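Local coordinates for hypothetical protein (Clostridium sporogenes ATCC 15579, PDB 4QRK) that is of unknown function but, as a right-handed beta-helix protein of the DUF2154 family, may take part in cell adhesion, at residues K49-I61 with E73-S85. Numbering follows the deposited sequence.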
# COMPACT_ATOMS: atom_id res chain seq x y z
N LYS A 49 -13.12 8.90 -1.12
CA LYS A 49 -14.18 8.92 -2.11
C LYS A 49 -14.22 7.57 -2.85
O LYS A 49 -13.21 7.10 -3.39
CB LYS A 49 -13.94 10.05 -3.12
CG LYS A 49 -15.09 10.21 -4.11
CD LYS A 49 -14.76 11.25 -5.17
CE LYS A 49 -15.91 11.44 -6.14
NZ LYS A 49 -15.57 12.39 -7.23
N PHE A 50 -15.40 6.96 -2.87
CA PHE A 50 -15.57 5.60 -3.36
C PHE A 50 -16.55 5.68 -4.50
O PHE A 50 -17.62 6.32 -4.37
CB PHE A 50 -16.11 4.71 -2.23
CG PHE A 50 -15.23 4.72 -1.03
CD1 PHE A 50 -14.20 3.82 -0.91
CD2 PHE A 50 -15.36 5.71 -0.08
CE1 PHE A 50 -13.36 3.82 0.17
CE2 PHE A 50 -14.53 5.74 1.00
CZ PHE A 50 -13.50 4.77 1.12
N ILE A 51 -16.15 5.09 -5.62
CA ILE A 51 -16.97 5.05 -6.84
C ILE A 51 -17.17 3.61 -7.25
O ILE A 51 -16.20 2.85 -7.38
CB ILE A 51 -16.34 5.82 -7.95
CG1 ILE A 51 -16.17 7.27 -7.51
CG2 ILE A 51 -17.21 5.78 -9.21
CD1 ILE A 51 -15.28 8.06 -8.50
N TYR A 52 -18.42 3.20 -7.39
CA TYR A 52 -18.70 1.79 -7.67
C TYR A 52 -19.94 1.66 -8.54
O TYR A 52 -20.94 2.31 -8.28
CB TYR A 52 -18.78 0.95 -6.36
CG TYR A 52 -19.79 1.39 -5.34
CD1 TYR A 52 -19.50 2.36 -4.40
CD2 TYR A 52 -21.06 0.82 -5.31
CE1 TYR A 52 -20.47 2.78 -3.48
CE2 TYR A 52 -22.01 1.22 -4.39
CZ TYR A 52 -21.71 2.20 -3.48
OH TYR A 52 -22.65 2.59 -2.58
N SER A 53 -19.87 0.84 -9.60
CA SER A 53 -20.97 0.73 -10.54
C SER A 53 -21.92 -0.41 -10.21
O SER A 53 -23.02 -0.48 -10.75
CB SER A 53 -20.42 0.54 -11.94
OG SER A 53 -19.61 -0.59 -11.97
N GLU A 54 -21.51 -1.31 -9.34
CA GLU A 54 -22.31 -2.47 -8.98
C GLU A 54 -22.63 -2.32 -7.51
O GLU A 54 -21.73 -2.16 -6.69
CB GLU A 54 -21.52 -3.77 -9.20
CG GLU A 54 -20.81 -3.84 -10.52
CD GLU A 54 -21.74 -3.56 -11.69
OE1 GLU A 54 -22.78 -4.23 -11.82
OE2 GLU A 54 -21.45 -2.63 -12.46
N ASN A 55 -23.92 -2.39 -7.17
CA ASN A 55 -24.35 -2.20 -5.79
C ASN A 55 -23.73 -3.20 -4.86
O ASN A 55 -23.47 -2.89 -3.71
CB ASN A 55 -25.89 -2.21 -5.68
CG ASN A 55 -26.51 -0.99 -6.29
OD1 ASN A 55 -25.87 0.06 -6.37
ND2 ASN A 55 -27.74 -1.11 -6.75
N GLU A 56 -23.44 -4.38 -5.37
CA GLU A 56 -22.79 -5.41 -4.56
C GLU A 56 -21.37 -5.04 -4.13
O GLU A 56 -20.79 -5.69 -3.28
CB GLU A 56 -22.73 -6.72 -5.34
CG GLU A 56 -24.00 -7.03 -6.15
CD GLU A 56 -23.90 -6.54 -7.59
OE1 GLU A 56 -23.02 -7.06 -8.32
OE2 GLU A 56 -24.69 -5.65 -7.99
N TRP A 57 -20.77 -4.03 -4.76
CA TRP A 57 -19.39 -3.66 -4.44
C TRP A 57 -19.30 -2.56 -3.37
O TRP A 57 -18.20 -2.16 -2.98
CB TRP A 57 -18.67 -3.19 -5.70
CG TRP A 57 -18.42 -4.27 -6.70
CD1 TRP A 57 -18.58 -5.62 -6.54
CD2 TRP A 57 -17.95 -4.08 -8.05
NE1 TRP A 57 -18.21 -6.28 -7.71
CE2 TRP A 57 -17.83 -5.35 -8.64
CE3 TRP A 57 -17.62 -2.95 -8.81
CZ2 TRP A 57 -17.38 -5.53 -9.94
CZ3 TRP A 57 -17.16 -3.13 -10.11
CH2 TRP A 57 -17.06 -4.40 -10.66
N LYS A 58 -20.48 -2.12 -2.89
CA LYS A 58 -20.60 -1.06 -1.89
C LYS A 58 -19.61 -1.30 -0.79
O LYS A 58 -19.64 -2.35 -0.15
CB LYS A 58 -22.01 -1.06 -1.29
CG LYS A 58 -22.24 0.11 -0.33
CD LYS A 58 -23.66 0.12 0.33
CE LYS A 58 -23.65 1.00 1.59
NZ LYS A 58 -23.50 2.44 1.30
N PRO A 59 -18.70 -0.34 -0.57
CA PRO A 59 -17.68 -0.61 0.45
C PRO A 59 -18.29 -0.65 1.85
O PRO A 59 -19.26 0.08 2.16
CB PRO A 59 -16.71 0.58 0.34
CG PRO A 59 -17.17 1.41 -0.74
CD PRO A 59 -18.56 1.00 -1.15
N GLU A 60 -17.73 -1.52 2.68
CA GLU A 60 -18.14 -1.66 4.10
C GLU A 60 -17.01 -1.10 5.00
O GLU A 60 -15.84 -1.55 4.95
CB GLU A 60 -18.39 -3.16 4.43
CG GLU A 60 -19.40 -3.94 3.50
CD GLU A 60 -19.11 -5.47 3.35
OE1 GLU A 60 -18.07 -5.86 2.77
OE2 GLU A 60 -19.93 -6.31 3.78
N ILE A 61 -17.32 -0.13 5.83
CA ILE A 61 -16.33 0.44 6.72
C ILE A 61 -16.61 0.07 8.17
O ILE A 61 -17.74 0.11 8.61
CB ILE A 61 -16.29 1.96 6.66
CG1 ILE A 61 -15.91 2.42 5.26
CG2 ILE A 61 -15.27 2.50 7.68
CD1 ILE A 61 -14.97 3.65 5.24
N GLU A 73 -11.13 -0.61 9.05
CA GLU A 73 -11.20 -1.62 8.04
C GLU A 73 -12.14 -1.20 6.92
O GLU A 73 -13.27 -0.78 7.16
CB GLU A 73 -11.67 -2.93 8.64
CG GLU A 73 -11.74 -4.04 7.62
CD GLU A 73 -12.06 -5.36 8.26
OE1 GLU A 73 -13.22 -5.55 8.72
OE2 GLU A 73 -11.13 -6.19 8.32
N ILE A 74 -11.69 -1.36 5.70
CA ILE A 74 -12.54 -1.04 4.56
C ILE A 74 -12.51 -2.24 3.64
O ILE A 74 -11.44 -2.69 3.22
CB ILE A 74 -12.04 0.18 3.81
CG1 ILE A 74 -11.61 1.27 4.80
CG2 ILE A 74 -13.12 0.65 2.81
CD1 ILE A 74 -11.27 2.59 4.16
N SER A 75 -13.69 -2.78 3.35
CA SER A 75 -13.80 -3.99 2.55
C SER A 75 -14.82 -3.89 1.42
O SER A 75 -15.91 -3.37 1.63
CB SER A 75 -14.14 -5.16 3.46
OG SER A 75 -13.10 -5.31 4.40
N GLN A 76 -14.42 -4.34 0.22
CA GLN A 76 -15.33 -4.51 -0.93
C GLN A 76 -16.01 -5.84 -0.67
O GLN A 76 -15.30 -6.83 -0.47
CB GLN A 76 -14.57 -4.61 -2.27
CG GLN A 76 -15.46 -4.53 -3.54
CD GLN A 76 -14.65 -4.77 -4.85
OE1 GLN A 76 -13.43 -4.84 -4.82
NE2 GLN A 76 -15.32 -4.89 -5.98
N PRO A 77 -17.35 -5.88 -0.64
CA PRO A 77 -17.99 -7.19 -0.44
C PRO A 77 -17.45 -8.20 -1.46
O PRO A 77 -17.42 -7.95 -2.69
CB PRO A 77 -19.48 -6.92 -0.72
CG PRO A 77 -19.69 -5.41 -0.50
CD PRO A 77 -18.33 -4.81 -0.93
N GLY A 78 -16.99 -9.34 -0.93
CA GLY A 78 -16.55 -10.42 -1.77
C GLY A 78 -17.69 -10.80 -2.70
O GLY A 78 -18.85 -10.90 -2.29
N LEU A 79 -17.35 -10.95 -3.97
CA LEU A 79 -18.19 -11.73 -4.86
C LEU A 79 -17.48 -13.08 -4.94
O LEU A 79 -16.42 -13.19 -5.54
CB LEU A 79 -18.35 -11.08 -6.24
CG LEU A 79 -19.15 -9.77 -6.36
CD1 LEU A 79 -19.19 -9.34 -7.81
CD2 LEU A 79 -20.57 -9.91 -5.82
N LYS A 80 -18.05 -14.08 -4.27
CA LYS A 80 -17.51 -15.44 -4.27
C LYS A 80 -17.45 -15.93 -5.71
O LYS A 80 -16.56 -16.68 -6.09
CB LYS A 80 -18.38 -16.36 -3.41
N SER A 81 -18.46 -15.51 -6.48
CA SER A 81 -18.44 -15.48 -7.94
C SER A 81 -18.17 -16.77 -8.70
O SER A 81 -17.58 -17.73 -8.20
CB SER A 81 -17.42 -14.44 -8.43
OG SER A 81 -17.96 -13.14 -8.45
N GLY A 82 -18.66 -16.75 -9.93
CA GLY A 82 -18.06 -17.49 -11.02
C GLY A 82 -17.36 -16.39 -11.81
O GLY A 82 -16.24 -16.01 -11.46
N ASN A 83 -18.06 -15.84 -12.80
CA ASN A 83 -17.52 -14.83 -13.69
C ASN A 83 -17.87 -13.37 -13.29
O ASN A 83 -18.96 -13.09 -12.78
CB ASN A 83 -17.97 -15.14 -15.14
CG ASN A 83 -17.26 -14.25 -16.21
OD1 ASN A 83 -16.05 -14.39 -16.46
ND2 ASN A 83 -18.03 -13.34 -16.84
N VAL A 84 -16.93 -12.45 -13.47
CA VAL A 84 -17.26 -11.04 -13.58
C VAL A 84 -16.71 -10.44 -14.88
O VAL A 84 -15.51 -10.52 -15.16
CB VAL A 84 -16.70 -10.21 -12.42
CG1 VAL A 84 -17.17 -8.75 -12.56
CG2 VAL A 84 -17.19 -10.80 -11.12
N SER A 85 -17.59 -9.85 -15.68
CA SER A 85 -17.15 -9.12 -16.86
C SER A 85 -16.82 -7.70 -16.46
O SER A 85 -17.66 -6.98 -15.88
CB SER A 85 -18.22 -9.16 -17.94
OG SER A 85 -18.57 -10.50 -18.20
O HOH W 1 -14.98 -3.61 6.63
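Glu60 and Ser75 form an antiparallel hydrogen-bonded pair: Glu60 N donates to Ser75 O at 2.8 Å, nearly straight (170°) and in the carbonyl plane, and Ser75 N returns a bond to Glu60 O at 2.9 Å. The next pair, Ile61 with Ile74, is non-hydrogen-bonded; the two isoleucines run abreast on the same face of the sheet, Ile61 CD1 4.0 Å from Ile74 CD1. On the other branch, Ile74 CG2 approaches Phe50 CE1 at 4.1 Å, obliquely to the ring. These strand ends belong to a beta hairpin (60-66 and 69-75) at the border of one sheet of the right-handed beta-helix, while Phe50 comes from strand 46-52 of the facing sheet, so this apolar cluster spans the space between sheets. Past the open end of the hairpin, where Trp57 leads into one strand and Gln76 leaves the other, the indole is flanked on both faces. Gln76 NE2 sits 3.2 Å above one face, toward the rim, its amide plane turned 87° from the ring, and Glu54 CG touches the opposite face, also near the rim. The extended Gln76 chain, CG anti to the backbone N (chi1 -170°), runs alongside the indole, while its OE1 accepts a hydrogen bond from Val33 N. At the indole edge, Val84 CG1 lies 4.2 Å from Trp57 CZ2, and the poorly ordered Leu79 also approaches.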